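Local structure of rhamnonate dehydratase (Gibberella zeae PH-1, 3FXG) at residues Phe360-Pro368 against Gly386-Leu397. The protein probably dehydrates L-rhamnonate to its 2-keto-3-deoxy acid, as a magnesium-dependent lyase of the enolase superfamily. Residues are numbered along the deposited sequence; the frame is centred on the assembly and turned at random.
Sequences FGDLFIDEP and GLTINPAARAKL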
loop_
_atom_site.group_PDB
_atom_site.type_symbol
_atom_site.label_atom_id
_atom_site.label_comp_id
_atom_site.label_asym_id
_atom_site.label_seq_id
_atom_site.Cartn_x
_atom_site.Cartn_y
_atom_site.Cartn_z
ATOM N N PHE A 360 -37.839 27.875 -3.001
ATOM C CA PHE A 360 -38.563 27.829 -1.737
ATOM C C PHE A 360 -40.032 28.217 -1.883
ATOM O O PHE A 360 -40.698 28.545 -0.900
ATOM C CB PHE A 360 -37.873 28.733 -0.708
ATOM C CG PHE A 360 -36.425 28.391 -0.475
ATOM C CD1 PHE A 360 -36.048 27.094 -0.130
ATOM C CD2 PHE A 360 -35.438 29.361 -0.598
ATOM C CE1 PHE A 360 -34.707 26.770 0.089
ATOM C CE2 PHE A 360 -34.093 29.048 -0.383
ATOM C CZ PHE A 360 -33.727 27.750 -0.038
ATOM N N GLY A 361 -40.535 28.175 -3.114
ATOM C CA GLY A 361 -41.930 28.503 -3.353
ATOM C C GLY A 361 -42.334 29.926 -3.013
ATOM O O GLY A 361 -41.585 30.869 -3.270
ATOM N N ASP A 362 -43.518 30.083 -2.423
ATOM C CA ASP A 362 -44.027 31.405 -2.073
ATOM C C ASP A 362 -43.635 31.902 -0.683
ATOM O O ASP A 362 -44.214 32.862 -0.179
ATOM C CB ASP A 362 -45.552 31.429 -2.222
ATOM C CG ASP A 362 -46.259 30.567 -1.191
ATOM O OD1 ASP A 362 -45.605 29.694 -0.581
ATOM O OD2 ASP A 362 -47.478 30.759 -0.999
ATOM N N LEU A 363 -42.648 31.259 -0.066
ATOM C CA LEU A 363 -42.199 31.675 1.260
ATOM C C LEU A 363 -41.569 33.065 1.176
ATOM O O LEU A 363 -41.743 33.891 2.070
ATOM C CB LEU A 363 -41.177 30.680 1.819
ATOM C CG LEU A 363 -40.569 31.017 3.186
ATOM C CD1 LEU A 363 -41.662 31.131 4.231
ATOM C CD2 LEU A 363 -39.571 29.938 3.579
ATOM N N PHE A 364 -40.836 33.312 0.095
ATOM C CA PHE A 364 -40.175 34.598 -0.119
ATOM C C PHE A 364 -40.764 35.282 -1.348
ATOM O O PHE A 364 -41.366 34.626 -2.200
ATOM C CB PHE A 364 -38.671 34.382 -0.307
ATOM C CG PHE A 364 -38.029 33.620 0.820
ATOM C CD1 PHE A 364 -37.987 34.155 2.102
ATOM C CD2 PHE A 364 -37.496 32.353 0.605
ATOM C CE1 PHE A 364 -37.423 33.441 3.158
ATOM C CE2 PHE A 364 -36.930 31.628 1.656
ATOM C CZ PHE A 364 -36.895 32.174 2.933
ATOM N N ILE A 365 -40.586 36.595 -1.445
ATOM C CA ILE A 365 -41.129 37.341 -2.577
ATOM C C ILE A 365 -40.089 37.774 -3.608
ATOM O O ILE A 365 -40.447 38.209 -4.705
ATOM C CB ILE A 365 -41.862 38.614 -2.104
ATOM C CG1 ILE A 365 -40.873 39.564 -1.436
ATOM C CG2 ILE A 365 -42.970 38.254 -1.131
ATOM C CD1 ILE A 365 -41.507 40.827 -0.878
ATOM N N ASP A 366 -38.810 37.647 -3.268
ATOM C CA ASP A 366 -37.750 38.088 -4.169
ATOM C C ASP A 366 -36.587 37.121 -4.385
ATOM O O ASP A 366 -35.436 37.548 -4.504
ATOM C CB ASP A 366 -37.193 39.418 -3.664
ATOM C CG ASP A 366 -36.833 39.373 -2.193
ATOM O OD1 ASP A 366 -36.852 38.266 -1.606
ATOM O OD2 ASP A 366 -36.528 40.441 -1.621
ATOM N N GLU A 367 -36.872 35.827 -4.445
ATOM C CA GLU A 367 -35.811 34.855 -4.660
ATOM C C GLU A 367 -35.256 35.039 -6.073
ATOM O O GLU A 367 -36.012 35.063 -7.041
ATOM C CB GLU A 367 -36.360 33.433 -4.504
ATOM C CG GLU A 367 -35.301 32.340 -4.496
ATOM C CD GLU A 367 -35.902 30.943 -4.560
ATOM O OE1 GLU A 367 -36.785 30.627 -3.732
ATOM O OE2 GLU A 367 -35.486 30.161 -5.438
ATOM N N PRO A 368 -33.929 35.203 -6.209
ATOM C CA PRO A 368 -33.346 35.374 -7.543
ATOM C C PRO A 368 -33.389 34.023 -8.260
ATOM O O PRO A 368 -32.936 33.018 -7.718
ATOM C CB PRO A 368 -31.923 35.836 -7.240
ATOM C CG PRO A 368 -31.617 35.130 -5.951
ATOM C CD PRO A 368 -32.898 35.320 -5.163
ATOM N N GLY A 386 -30.434 38.093 1.134
ATOM C CA GLY A 386 -31.373 38.815 0.285
ATOM C C GLY A 386 -32.780 38.286 0.094
ATOM O O GLY A 386 -33.455 38.667 -0.866
ATOM N N LEU A 387 -33.239 37.428 0.996
ATOM C CA LEU A 387 -34.582 36.874 0.884
ATOM C C LEU A 387 -35.543 37.587 1.826
ATOM O O LEU A 387 -35.269 37.731 3.014
ATOM C CB LEU A 387 -34.563 35.376 1.191
ATOM C CG LEU A 387 -33.784 34.516 0.195
ATOM C CD1 LEU A 387 -33.629 33.106 0.741
ATOM C CD2 LEU A 387 -34.505 34.500 -1.143
ATOM N N THR A 388 -36.669 38.034 1.282
ATOM C CA THR A 388 -37.667 38.737 2.074
ATOM C C THR A 388 -38.917 37.877 2.209
ATOM O O THR A 388 -39.515 37.465 1.214
ATOM C CB THR A 388 -38.041 40.074 1.420
ATOM O OG1 THR A 388 -38.609 39.829 0.130
ATOM C CG2 THR A 388 -36.811 40.937 1.245
ATOM N N ILE A 389 -39.303 37.607 3.448
ATOM C CA ILE A 389 -40.468 36.782 3.718
ATOM C C ILE A 389 -41.755 37.381 3.164
ATOM O O ILE A 389 -42.033 38.571 3.328
ATOM C CB ILE A 389 -40.621 36.536 5.236
ATOM C CG1 ILE A 389 -39.414 35.744 5.746
ATOM C CG2 ILE A 389 -41.912 35.782 5.521
ATOM C CD1 ILE A 389 -39.429 35.475 7.237
ATOM N N ASN A 390 -42.528 36.539 2.492
ATOM C CA ASN A 390 -43.802 36.937 1.911
ATOM C C ASN A 390 -44.812 37.100 3.050
ATOM O O ASN A 390 -45.119 36.141 3.754
ATOM C CB ASN A 390 -44.260 35.855 0.928
ATOM C CG ASN A 390 -45.638 36.116 0.362
ATOM O OD1 ASN A 390 -46.215 37.182 0.561
ATOM N ND2 ASN A 390 -46.172 35.138 -0.360
ATOM N N PRO A 391 -45.332 38.325 3.252
ATOM C CA PRO A 391 -46.306 38.594 4.316
ATOM C C PRO A 391 -47.440 37.575 4.351
ATOM O O PRO A 391 -47.888 37.166 5.422
ATOM C CB PRO A 391 -46.802 39.998 3.979
ATOM C CG PRO A 391 -45.588 40.637 3.389
ATOM C CD PRO A 391 -45.068 39.546 2.469
ATOM N N ALA A 392 -47.898 37.168 3.172
ATOM C CA ALA A 392 -48.979 36.197 3.064
ATOM C C ALA A 392 -48.527 34.828 3.560
ATOM O O ALA A 392 -49.350 33.977 3.898
ATOM C CB ALA A 392 -49.446 36.100 1.617
ATOM N N ALA A 393 -47.216 34.620 3.607
ATOM C CA ALA A 393 -46.669 33.349 4.061
ATOM C C ALA A 393 -46.577 33.277 5.582
ATOM O O ALA A 393 -46.622 32.190 6.157
ATOM C CB ALA A 393 -45.295 33.120 3.440
ATOM N N ARG A 394 -46.454 34.428 6.239
ATOM C CA ARG A 394 -46.355 34.439 7.695
ATOM C C ARG A 394 -47.562 33.795 8.362
ATOM O O ARG A 394 -47.441 33.180 9.422
ATOM C CB ARG A 394 -46.170 35.864 8.220
ATOM C CG ARG A 394 -44.760 36.392 8.036
ATOM C CD ARG A 394 -44.514 37.641 8.862
ATOM N NE ARG A 394 -43.133 38.107 8.742
ATOM C CZ ARG A 394 -42.072 37.448 9.201
ATOM N NH1 ARG A 394 -42.219 36.285 9.822
ATOM N NH2 ARG A 394 -40.857 37.952 9.032
ATOM N N ALA A 395 -48.727 33.932 7.740
ATOM C CA ALA A 395 -49.945 33.343 8.277
ATOM C C ALA A 395 -49.826 31.827 8.192
ATOM O O ALA A 395 -50.457 31.093 8.954
ATOM C CB ALA A 395 -51.152 33.820 7.478
ATOM N N LYS A 396 -49.003 31.373 7.252
ATOM C CA LYS A 396 -48.766 29.952 7.023
ATOM C C LYS A 396 -47.704 29.435 7.993
ATOM O O LYS A 396 -47.513 28.227 8.133
ATOM C CB LYS A 396 -48.289 29.743 5.580
ATOM C CG LYS A 396 -48.112 28.294 5.158
ATOM C CD LYS A 396 -47.183 28.175 3.948
ATOM C CE LYS A 396 -47.667 28.991 2.753
ATOM N NZ LYS A 396 -48.965 28.496 2.210
ATOM N N LEU A 397 -47.009 30.358 8.655
ATOM C CA LEU A 397 -45.966 29.988 9.601
ATOM C C LEU A 397 -46.555 29.540 10.927
ATOM O O LEU A 397 -47.177 30.321 11.648
ATOM C CB LEU A 397 -45.004 31.157 9.824
ATOM C CG LEU A 397 -44.157 31.551 8.611
ATOM C CD1 LEU A 397 -43.326 32.776 8.948
ATOM C CD2 LEU A 397 -43.258 30.390 8.206
HETATM O O HOH W 1 -33.434 38.833 -3.454
#
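L387 reaches over one face of the F364 ring where two loops join through a single beta bridge, F364 with I389, in the C-terminal part of this enolase-superfamily fold. The bridge is antiparallel: I365 N donates to T388 O, and N390 N donates almost straight (176°) to L363 O. L387 can be followed outward from the backbone. Its CB makes a CH-pi contact with the F364 ring, 3.9 Å from the centroid and close to the ring normal; CD1 continues over the same face to F364 CE2 at 3.7 Å, while CD2 turns to CA and CB of E367. L363 CG covers the opposite face, so the phenyl group is clamped between two leucines, and F80 of strand 78-84 packs against it from the N-terminal domain. Polar bonds flank this apolar centre. D366 OD1 accepts T388 N at 2.9 Å through its syn lone pair, and water 1 joins the carbonyl oxygens of D366 and G386. At the other end N390, its CG anti to the backbone N (chi1 175°), uses both halves of its amide: OD1 caps the short helix 391-394 by accepting A392 N from above the carbonyl plane, and ND2 donates to D362 O at 3.0 Å, the acceptor lying only 4° out of the amide plane.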